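PDB 6G8G: TetR/AcrR family transcriptional regulator, which probably represses transcription as a dimeric TetR-family DNA-binding regulator, with genistein and related flavonoids acting as inducers that relieve the repression. Local coordinates for residues A[37-42]-A[121-126]; A[67-72]-A[114-119]; A[79-84]-A[143-148]; A[109-114]-A[181-186]. All coordinates share one frame; numbering follows the deposited sequence.

Contact 1. Residues A[37-42]-A[121-126]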
# COMPACT_ATOMS: atom_id res chain seq x y z
N GLN A 37 -15.63 17.40 -1.43
CA GLN A 37 -16.70 16.88 -0.58
C GLN A 37 -16.84 15.36 -0.48
O GLN A 37 -17.60 14.88 0.35
CB GLN A 37 -18.02 17.35 -1.13
CG GLN A 37 -18.38 18.77 -0.81
CD GLN A 37 -19.43 19.29 -1.79
OE1 GLN A 37 -20.06 18.51 -2.50
NE2 GLN A 37 -19.61 20.60 -1.83
N GLY A 38 -16.18 14.61 -1.34
CA GLY A 38 -16.43 13.19 -1.44
C GLY A 38 -17.46 12.87 -2.52
O GLY A 38 -18.18 13.74 -3.04
N PHE A 39 -17.52 11.59 -2.86
CA PHE A 39 -18.37 11.13 -3.93
C PHE A 39 -19.84 11.16 -3.53
O PHE A 39 -20.67 11.82 -4.19
CB PHE A 39 -17.95 9.73 -4.36
CG PHE A 39 -18.81 9.14 -5.44
CD1 PHE A 39 -18.80 9.67 -6.72
CD2 PHE A 39 -19.63 8.06 -5.17
CE1 PHE A 39 -19.58 9.14 -7.72
CE2 PHE A 39 -20.41 7.51 -6.16
CZ PHE A 39 -20.39 8.06 -7.45
N SER A 40 -20.18 10.47 -2.44
CA SER A 40 -21.57 10.44 -1.96
C SER A 40 -22.15 11.80 -1.55
O SER A 40 -23.31 12.09 -1.78
CB SER A 40 -21.67 9.51 -0.75
OG SER A 40 -21.51 8.17 -1.16
N ALA A 41 -21.32 12.65 -0.98
CA ALA A 41 -21.74 13.98 -0.62
C ALA A 41 -21.95 14.94 -1.82
O ALA A 41 -22.37 16.08 -1.64
CB ALA A 41 -20.71 14.57 0.32
N THR A 42 -21.58 14.55 -3.02
CA THR A 42 -21.72 15.44 -4.14
C THR A 42 -22.96 15.00 -4.89
O THR A 42 -23.09 13.82 -5.17
CB THR A 42 -20.49 15.35 -5.06
OG1 THR A 42 -19.33 15.79 -4.35
CG2 THR A 42 -20.68 16.21 -6.30
N ALA A 121 -11.52 5.10 -1.24
CA ALA A 121 -11.38 4.52 0.08
C ALA A 121 -12.37 5.11 1.06
O ALA A 121 -12.82 4.42 1.98
CB ALA A 121 -9.97 4.74 0.58
N ASN A 122 -12.68 6.38 0.89
CA ASN A 122 -13.51 7.10 1.84
C ASN A 122 -14.96 6.66 1.66
O ASN A 122 -15.82 6.97 2.48
CB ASN A 122 -13.27 8.63 1.77
CG ASN A 122 -12.02 9.06 2.55
OD1 ASN A 122 -11.04 8.32 2.71
ND2 ASN A 122 -12.07 10.28 3.07
N GLU A 123 -15.24 5.88 0.61
CA GLU A 123 -16.55 5.28 0.42
C GLU A 123 -16.74 3.98 1.22
O GLU A 123 -17.83 3.42 1.25
CB GLU A 123 -16.81 5.03 -1.07
CG GLU A 123 -17.06 6.30 -1.88
CD GLU A 123 -17.85 7.42 -1.14
OE1 GLU A 123 -17.28 8.50 -0.98
OE2 GLU A 123 -19.01 7.28 -0.69
N SER A 124 -15.69 3.49 1.87
CA SER A 124 -15.84 2.37 2.81
C SER A 124 -16.55 1.17 2.15
O SER A 124 -17.39 0.53 2.77
CB SER A 124 -16.62 2.83 4.06
OG SER A 124 -16.15 4.08 4.54
N GLY A 125 -16.22 0.91 0.90
CA GLY A 125 -16.68 -0.27 0.20
C GLY A 125 -18.10 -0.25 -0.33
O GLY A 125 -18.61 -1.28 -0.68
N ARG A 126 -18.74 0.91 -0.40
CA ARG A 126 -20.09 0.96 -0.94
C ARG A 126 -20.16 1.04 -2.46
O ARG A 126 -21.25 1.10 -3.02
CB ARG A 126 -20.85 2.18 -0.41
CG ARG A 126 -20.96 2.32 1.08
CD ARG A 126 -22.04 3.32 1.50
NE ARG A 126 -21.41 4.22 2.46
CZ ARG A 126 -20.75 5.33 2.13
NH1 ARG A 126 -20.15 6.06 3.07
NH2 ARG A 126 -20.71 5.73 0.86
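S40 and F39 meet the side chain of E123 where a loop of the DNA-binding domain comes up against a loop of the ligand-binding domain. E123 carries the contact. Its CB leaves the backbone toward the 37-42 loop, with CG beside the backbone N and anti to the carbonyl carbon (chi1 -72°), and a bend at chi2 (-36°) brings the carboxylate up to F39 and S40. CD lies at the edge of the F39 ring, near the ring plane, and is 4.0 Å from F39 CB. E123 OE1 lies 3.6 Å from F39 N. OE2 is the polar tip. It accepts a hydrogen bond from S40 OG at 2.7 Å, the hydroxyl coming from above the carboxylate plane. From the opposite face R126 NH2 reaches the same oxygen at 2.8 Å, on its anti side, which makes a salt bridge within the second loop. The guanidinium is also covered over its centre by E123 O, and this carbonyl and the ion pair together probably limit how the group can turn. One buried carboxylate oxygen is thus gripped by two donors, and the arginine probably offsets its charge. G38, with positive phi, ends helix 23-37, and its carbonyl O receives T42 OG1 at 2.7 Å. Beyond the carboxylate the F39 ring packs among F34, F69 and F127. The contact therefore joins the loop between helices 23-37 and 44-51 to the loop between helices 114-121 and 128-137.

Contact 2. Residues A[67-72]-A[114-119]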
# COMPACT_ATOMS: atom_id res chain seq x y z
N ALA A 67 -21.79 6.81 -13.36
CA ALA A 67 -21.24 6.84 -14.72
C ALA A 67 -20.25 8.00 -14.90
O ALA A 67 -19.23 7.86 -15.54
CB ALA A 67 -22.37 6.88 -15.74
N LEU A 68 -20.53 9.11 -14.28
CA LEU A 68 -19.64 10.26 -14.37
C LEU A 68 -18.28 9.95 -13.77
O LEU A 68 -17.25 10.24 -14.35
CB LEU A 68 -20.26 11.38 -13.59
CG LEU A 68 -19.95 12.84 -13.62
CD1 LEU A 68 -19.87 13.45 -14.97
CD2 LEU A 68 -21.12 13.51 -12.91
N PHE A 69 -18.29 9.31 -12.61
CA PHE A 69 -17.04 8.97 -11.94
C PHE A 69 -16.24 7.89 -12.68
O PHE A 69 -15.00 7.92 -12.73
CB PHE A 69 -17.33 8.51 -10.52
CG PHE A 69 -16.11 8.48 -9.64
CD1 PHE A 69 -15.10 9.39 -9.81
CD2 PHE A 69 -16.01 7.58 -8.61
CE1 PHE A 69 -13.98 9.37 -9.01
CE2 PHE A 69 -14.90 7.54 -7.81
CZ PHE A 69 -13.88 8.44 -8.01
N ALA A 70 -16.96 6.96 -13.29
CA ALA A 70 -16.34 5.98 -14.14
C ALA A 70 -15.59 6.64 -15.30
O ALA A 70 -14.46 6.24 -15.61
CB ALA A 70 -17.36 5.00 -14.66
N SER A 71 -16.17 7.66 -15.92
CA SER A 71 -15.42 8.39 -16.98
C SER A 71 -14.16 9.05 -16.44
O SER A 71 -13.14 9.10 -17.12
CB SER A 71 -16.28 9.48 -17.60
OG SER A 71 -17.21 8.94 -18.51
N LEU A 72 -14.25 9.60 -15.24
CA LEU A 72 -13.10 10.25 -14.65
C LEU A 72 -12.01 9.26 -14.41
O LEU A 72 -10.85 9.50 -14.75
CB LEU A 72 -13.45 10.85 -13.32
CG LEU A 72 -14.06 12.27 -13.48
CD1 LEU A 72 -14.87 12.73 -12.28
CD2 LEU A 72 -12.94 13.27 -13.76
N VAL A 114 -3.18 9.46 -5.62
CA VAL A 114 -3.59 9.55 -4.22
C VAL A 114 -4.99 10.12 -4.00
O VAL A 114 -5.78 9.56 -3.23
CB VAL A 114 -2.57 10.33 -3.39
CG1 VAL A 114 -3.04 10.52 -1.97
CG2 VAL A 114 -1.24 9.60 -3.40
N ALA A 115 -5.31 11.20 -4.70
CA ALA A 115 -6.65 11.76 -4.66
C ALA A 115 -7.71 10.71 -5.00
O ALA A 115 -8.71 10.56 -4.28
CB ALA A 115 -6.74 12.90 -5.63
N PHE A 116 -7.50 9.97 -6.09
CA PHE A 116 -8.46 8.92 -6.49
C PHE A 116 -8.65 7.88 -5.43
O PHE A 116 -9.78 7.47 -5.12
CB PHE A 116 -8.02 8.20 -7.75
CG PHE A 116 -8.62 8.77 -8.98
CD1 PHE A 116 -9.95 8.50 -9.29
CD2 PHE A 116 -7.90 9.60 -9.80
CE1 PHE A 116 -10.54 9.02 -10.38
CE2 PHE A 116 -8.50 10.12 -10.91
CZ PHE A 116 -9.82 9.83 -11.20
N VAL A 117 -7.53 7.45 -4.89
CA VAL A 117 -7.60 6.39 -3.91
C VAL A 117 -8.30 6.92 -2.66
O VAL A 117 -9.05 6.20 -1.99
CB VAL A 117 -6.20 5.89 -3.57
CG1 VAL A 117 -6.24 4.94 -2.38
CG2 VAL A 117 -5.58 5.22 -4.79
N ARG A 118 -8.05 8.18 -2.35
CA ARG A 118 -8.67 8.76 -1.19
C ARG A 118 -10.16 8.75 -1.39
O ARG A 118 -10.90 8.31 -0.52
CB ARG A 118 -8.21 10.18 -0.98
CG ARG A 118 -8.08 10.45 0.47
CD ARG A 118 -7.69 11.90 0.64
NE ARG A 118 -6.28 11.93 1.04
CZ ARG A 118 -5.29 12.58 0.43
NH1 ARG A 118 -5.53 13.35 -0.65
NH2 ARG A 118 -4.06 12.48 0.94
N ILE A 119 -10.60 9.24 -2.53
CA ILE A 119 -12.01 9.33 -2.82
C ILE A 119 -12.70 7.98 -2.77
O ILE A 119 -13.75 7.87 -2.17
CB ILE A 119 -12.27 9.95 -4.19
CG1 ILE A 119 -11.92 11.43 -4.14
CG2 ILE A 119 -13.73 9.81 -4.56
CD1 ILE A 119 -11.78 12.05 -5.51
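This is a buried contact of apolar side chains between two antiparallel helices, F69 and L72 of helix 65-82 against F116 and I119 of helix 114-121. The short helical segments run at 153° to each other with axes 12.9 Å apart, a separation too wide for close backbone packing, so large side chains have to span it. The two phenylalanines do this: with centroids 6.0 Å apart and planes at 14°, the rings meet rim to rim, neither lying over the other. The closest pair is F69 CE1 to F116 CE1 at 3.7 Å. F69 gets there because its CG is anti to the backbone N (chi1 -165°), which swings the ring across the gap. Its CZ then rests on I119 CG2 at 3.7 Å. The next ring atom, F116 CZ, reaches L72, lying 4.3 Å from L72 CB and beside its backbone carbonyl. Replacing F116 by an alanine would probably leave the F69 ring and the L72 backbone without their partner and open a gap between the helices. W31 of helix 23-37 meets both F116 and I119. Such an aromatic and aliphatic interface, where the helix following the helix-turn-helix enters the regulatory domain, fits the TetR-family fold, in which ligand-induced movements are passed to the DNA-binding domain.

Contact 3. Residues A[79-84]-A[143-148]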
# COMPACT_ATOMS: atom_id res chain seq x y z
N SER A 79 -4.36 8.00 -18.92
CA SER A 79 -3.34 9.04 -18.95
C SER A 79 -2.05 8.59 -18.26
O SER A 79 -0.98 8.65 -18.86
CB SER A 79 -3.89 10.29 -18.27
OG SER A 79 -3.01 11.38 -18.43
N LEU A 80 -2.18 8.09 -17.03
CA LEU A 80 -1.04 7.48 -16.28
C LEU A 80 -0.37 6.35 -17.05
O LEU A 80 0.85 6.25 -17.08
CB LEU A 80 -1.47 7.03 -14.87
CG LEU A 80 -1.82 8.24 -13.99
CD1 LEU A 80 -2.68 7.86 -12.76
CD2 LEU A 80 -0.55 8.98 -13.57
N GLN A 81 -1.15 5.57 -17.77
CA GLN A 81 -0.60 4.49 -18.58
C GLN A 81 0.28 4.93 -19.76
O GLN A 81 1.20 4.21 -20.15
CB GLN A 81 -1.73 3.59 -19.06
CG GLN A 81 -2.34 2.77 -17.95
CD GLN A 81 -1.43 1.63 -17.54
OE1 GLN A 81 -0.97 0.85 -18.38
NE2 GLN A 81 -1.12 1.57 -16.25
N ARG A 82 -0.00 6.10 -20.32
CA ARG A 82 0.80 6.62 -21.42
C ARG A 82 2.14 7.16 -20.97
O ARG A 82 3.08 7.23 -21.76
CB ARG A 82 0.05 7.71 -22.19
CG ARG A 82 -1.26 7.25 -22.82
CD ARG A 82 -1.86 8.25 -23.84
NE ARG A 82 -3.20 8.60 -23.38
CZ ARG A 82 -3.54 9.75 -22.78
NH1 ARG A 82 -2.65 10.74 -22.59
NH2 ARG A 82 -4.78 9.94 -22.37
N ASP A 83 2.24 7.56 -19.72
CA ASP A 83 3.52 7.94 -19.16
C ASP A 83 4.45 6.75 -18.90
O ASP A 83 5.55 6.92 -18.37
CB ASP A 83 3.33 8.72 -17.84
CG ASP A 83 2.45 9.97 -18.01
OD1 ASP A 83 2.15 10.36 -19.16
OD2 ASP A 83 2.06 10.54 -16.96
N LEU A 84 4.00 5.54 -19.17
CA LEU A 84 4.86 4.40 -18.90
C LEU A 84 5.49 4.03 -20.21
O LEU A 84 4.79 4.03 -21.21
CB LEU A 84 4.09 3.20 -18.28
CG LEU A 84 4.01 2.93 -16.76
CD1 LEU A 84 4.00 4.21 -15.94
CD2 LEU A 84 2.82 2.08 -16.37
N ILE A 143 0.49 -4.04 -14.47
CA ILE A 143 0.97 -5.42 -14.44
C ILE A 143 0.90 -6.07 -15.84
O ILE A 143 1.87 -6.68 -16.27
CB ILE A 143 0.15 -6.24 -13.44
CG1 ILE A 143 0.48 -5.82 -12.01
CG2 ILE A 143 0.41 -7.73 -13.61
CD1 ILE A 143 -0.47 -6.42 -10.97
N ARG A 144 -0.22 -5.93 -16.52
CA ARG A 144 -0.40 -6.52 -17.84
C ARG A 144 0.61 -6.04 -18.86
O ARG A 144 1.13 -6.84 -19.62
CB ARG A 144 -1.79 -6.26 -18.36
CG ARG A 144 -2.84 -7.07 -17.63
CD ARG A 144 -4.28 -6.80 -18.01
NE ARG A 144 -4.67 -5.47 -18.53
CZ ARG A 144 -5.49 -4.58 -17.96
NH1 ARG A 144 -6.06 -4.78 -16.75
NH2 ARG A 144 -5.74 -3.45 -18.61
N ARG A 145 0.92 -4.74 -18.87
CA ARG A 145 1.92 -4.22 -19.80
C ARG A 145 3.25 -4.84 -19.57
O ARG A 145 3.96 -5.17 -20.51
CB ARG A 145 2.08 -2.72 -19.68
CG ARG A 145 1.07 -1.97 -20.52
CD ARG A 145 0.91 -0.57 -20.02
NE ARG A 145 2.11 0.24 -20.08
CZ ARG A 145 2.38 1.12 -21.05
NH1 ARG A 145 1.60 1.23 -22.11
NH2 ARG A 145 3.48 1.84 -20.95
N LEU A 146 3.63 -4.94 -18.31
CA LEU A 146 4.94 -5.47 -17.99
C LEU A 146 4.94 -6.93 -18.34
O LEU A 146 5.92 -7.44 -18.84
CB LEU A 146 5.24 -5.25 -16.52
CG LEU A 146 6.60 -5.79 -16.09
CD1 LEU A 146 7.71 -5.21 -16.93
CD2 LEU A 146 6.84 -5.48 -14.63
N ALA A 147 3.84 -7.59 -18.06
CA ALA A 147 3.75 -9.02 -18.30
C ALA A 147 3.99 -9.29 -19.76
O ALA A 147 4.70 -10.22 -20.11
CB ALA A 147 2.41 -9.56 -17.84
N GLN A 148 3.46 -8.46 -20.64
CA GLN A 148 3.68 -8.71 -22.06
C GLN A 148 5.14 -8.56 -22.41
O GLN A 148 5.70 -9.36 -23.16
CB GLN A 148 2.83 -7.79 -22.92
CG GLN A 148 1.33 -8.00 -22.70
CD GLN A 148 0.48 -7.05 -23.51
OE1 GLN A 148 0.71 -6.87 -24.70
NE2 GLN A 148 -0.50 -6.42 -22.87
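In R145 CG stands beside the backbone N and anti to the carbonyl carbon (chi1 -86°), sending the chain away from helix 139-155, and a bend at chi3 (62°) then turns the guanidinium against Q81 and L84. The guanidinium is used on two sides. Over one face, offset toward the rim, lies the carbonyl oxygen of Q81, 3.2 Å above the plane; the angle there is too poor for a hydrogen bond to NH2. At the edge, near the plane, L84 O accepts from R145 NH2 at 2.6 Å, but the N-H...O angle of 119° marks this bond as weak. The aliphatic side of L84 follows, its CB lying 3.9 Å from R145 CZ. Q81 O also accepts from L84 N at 3.3 Å, which folds the chain back just as helix 65-82 runs out and is consistent with both carbonyls facing the arginine. The amide nitrogen NE2 of Q81 is engaged elsewhere, by T142 OG1. A methionine in place of R145 would probably leave L84 O without this weak donor and take the positive charge from the two carbonyls. With neutral backbone oxygens as partners and one bent bond, the attraction is probably mainly one of charge to dipole: the arginine is likely to favour the carbonyl-rich end of helix 65-82, tying it modestly to helix 139-155.

Contact 4. Residues A[109-114]-A[181-186]. With GEN (genistein), chain G.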
# COMPACT_ATOMS: atom_id res chain seq x y z
N ILE A 109 5.96 8.64 -6.10
CA ILE A 109 6.71 9.73 -5.48
C ILE A 109 5.96 11.06 -5.65
O ILE A 109 5.88 11.82 -4.72
CB ILE A 109 8.09 9.83 -6.11
CG1 ILE A 109 8.90 8.63 -5.66
CG2 ILE A 109 8.77 11.13 -5.73
CD1 ILE A 109 10.00 8.26 -6.63
N HIS A 110 5.36 11.29 -6.81
CA HIS A 110 4.61 12.52 -7.04
C HIS A 110 3.14 12.35 -6.75
O HIS A 110 2.31 13.11 -7.21
CB HIS A 110 4.88 13.03 -8.48
CG HIS A 110 6.28 13.48 -8.67
ND1 HIS A 110 7.28 12.62 -9.03
CD2 HIS A 110 6.87 14.67 -8.40
CE1 HIS A 110 8.44 13.25 -9.02
NE2 HIS A 110 8.22 14.50 -8.63
N ARG A 111 2.81 11.29 -6.05
CA ARG A 111 1.48 11.09 -5.53
C ARG A 111 0.41 11.35 -6.56
O ARG A 111 -0.56 12.05 -6.29
CB ARG A 111 1.27 11.98 -4.32
CG ARG A 111 2.34 11.84 -3.26
CD ARG A 111 1.85 12.54 -2.04
NE ARG A 111 2.92 12.62 -1.06
CZ ARG A 111 2.73 12.76 0.24
NH1 ARG A 111 3.78 12.81 1.06
NH2 ARG A 111 1.48 12.83 0.74
N LYS A 112 0.56 10.74 -7.72
CA LYS A 112 -0.39 10.93 -8.80
C LYS A 112 -1.66 10.04 -8.68
O LYS A 112 -2.58 10.25 -9.43
CB LYS A 112 0.31 10.71 -10.15
CG LYS A 112 1.55 11.60 -10.40
CD LYS A 112 1.84 11.76 -11.89
CE LYS A 112 3.29 12.14 -12.26
NZ LYS A 112 3.78 13.53 -11.93
N ASP A 113 -1.70 9.10 -7.74
CA ASP A 113 -2.78 8.10 -7.60
C ASP A 113 -3.66 8.50 -6.41
O ASP A 113 -4.78 8.00 -6.23
CB ASP A 113 -2.18 6.68 -7.41
CG ASP A 113 -2.26 5.81 -8.69
OD1 ASP A 113 -2.95 6.16 -9.68
OD2 ASP A 113 -1.65 4.73 -8.67
N VAL A 114 -3.18 9.46 -5.62
CA VAL A 114 -3.59 9.55 -4.22
C VAL A 114 -4.99 10.12 -4.00
O VAL A 114 -5.78 9.56 -3.23
CB VAL A 114 -2.57 10.33 -3.39
CG1 VAL A 114 -3.04 10.52 -1.97
CG2 VAL A 114 -1.24 9.60 -3.40
N LEU A 181 4.15 3.13 1.61
CA LEU A 181 3.92 3.35 3.02
C LEU A 181 4.71 4.52 3.56
O LEU A 181 4.16 5.41 4.18
CB LEU A 181 4.31 2.11 3.84
CG LEU A 181 4.17 2.31 5.36
CD1 LEU A 181 2.70 2.38 5.75
CD2 LEU A 181 4.87 1.20 6.09
N LEU A 182 6.01 4.53 3.29
CA LEU A 182 6.84 5.65 3.71
C LEU A 182 6.31 7.01 3.19
O LEU A 182 6.26 7.99 3.92
CB LEU A 182 8.25 5.42 3.23
CG LEU A 182 8.90 4.23 3.94
CD1 LEU A 182 10.24 3.85 3.34
CD2 LEU A 182 9.10 4.56 5.40
N ILE A 183 5.87 7.04 1.94
CA ILE A 183 5.40 8.26 1.34
C ILE A 183 4.16 8.76 2.03
O ILE A 183 4.05 9.92 2.39
CB ILE A 183 5.12 8.02 -0.16
CG1 ILE A 183 6.44 7.92 -0.91
CG2 ILE A 183 4.29 9.14 -0.76
CD1 ILE A 183 6.30 7.38 -2.31
N VAL A 184 3.20 7.88 2.13
CA VAL A 184 1.96 8.13 2.81
C VAL A 184 2.16 8.64 4.24
O VAL A 184 1.41 9.50 4.69
CB VAL A 184 1.16 6.81 2.77
CG1 VAL A 184 0.21 6.70 3.93
CG2 VAL A 184 0.38 6.74 1.47
N LEU A 185 3.13 8.10 4.97
CA LEU A 185 3.42 8.56 6.34
C LEU A 185 4.14 9.88 6.36
O LEU A 185 4.30 10.49 7.39
CB LEU A 185 4.27 7.52 7.09
CG LEU A 185 3.57 6.17 7.35
CD1 LEU A 185 4.51 5.17 8.00
CD2 LEU A 185 2.35 6.33 8.22
N GLY A 186 4.66 10.27 5.21
CA GLY A 186 5.42 11.49 5.09
C GLY A 186 6.83 11.31 5.58
O GLY A 186 7.43 12.26 6.04
C1 GEN G . 0.51 -0.34 5.52
C2 GEN G . 1.57 -1.15 6.04
O2 GEN G . 1.63 -1.51 7.37
C3 GEN G . 2.61 -1.65 5.25
C4 GEN G . 2.65 -1.36 3.91
O4 GEN G . 3.70 -1.87 3.21
C5 GEN G . 1.56 -0.49 3.33
C6 GEN G . 1.55 -0.13 1.91
O6 GEN G . 2.48 -0.60 1.21
C7 GEN G . 0.45 0.80 1.42
C8 GEN G . -0.60 1.22 2.30
O9 GEN G . -0.58 0.87 3.60
C10 GEN G . 0.43 0.05 4.16
C11 GEN G . 0.32 0.99 -0.06
C12 GEN G . -0.45 1.96 -0.74
C13 GEN G . -0.57 1.83 -2.15
C14 GEN G . -0.02 0.72 -2.87
O14 GEN G . -0.15 0.60 -4.23
C15 GEN G . 0.65 -0.29 -2.19
C16 GEN G . 0.78 -0.16 -0.82
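I109 and R111 close over I183 at a Schellman motif, the turn that ends helix 93-109 with R111 as its positive-phi residue: R111 N bonds back to F108 O and K112 N to T107 O. Helix 179-185 finishes the same way, at G186, whose N bonds to I183 O at 2.9 Å, so two helix ends are set side by side. The apolar part of the contact belongs to I183. Its CD1 lies 4.0 Å from I109 CA and packs on the backbone more closely than on the I109 side chain, where the nearest approach is CG1 to CD1 at 4.4 Å. The other branch, CG2, sits over one face of the R111 guanidinium, 3.8 Å from NE, and the arginine chain is extended from CG to NE alongside the isoleucine. The polar part is slight: R111 NH1 comes to 3.2 Å from I183 O, but the angle is poor and no bond is made. Ligand packing comes from the other side of the helix. L181 belongs to the genistein pocket, together with F108 and P180, and it also packs on V117 of the second subunit. With CG anti to the backbone N (chi1 176°), L181 lays both methyls along the fused ring system of genistein: CD2 is 3.7 Å from ligand C3, and CD1 is 3.5 Å from C1.

Overall arrangement
Only contact 2 is buried throughout, and its side chains are apolar; contacts 1, 3 and 4 are partly buried and include polar groups. Contacts 1 and 2 both join the DNA-binding region to the regulatory domain and touch directly, F39 CE1 lying 3.7 Å from F69 CB, so a charged loop pair borders an aromatic interior. Contacts 2 and 3 share helix 65-82, with centres about 19 Å apart. Contact 4 overlaps contact 2 at V114 and touches contact 3 through L80 against K112 and D113. R145 makes a weak bond to a backbone carbonyl and R111 packs on an isoleucine, whereas R126 in contact 1 has a carboxylate.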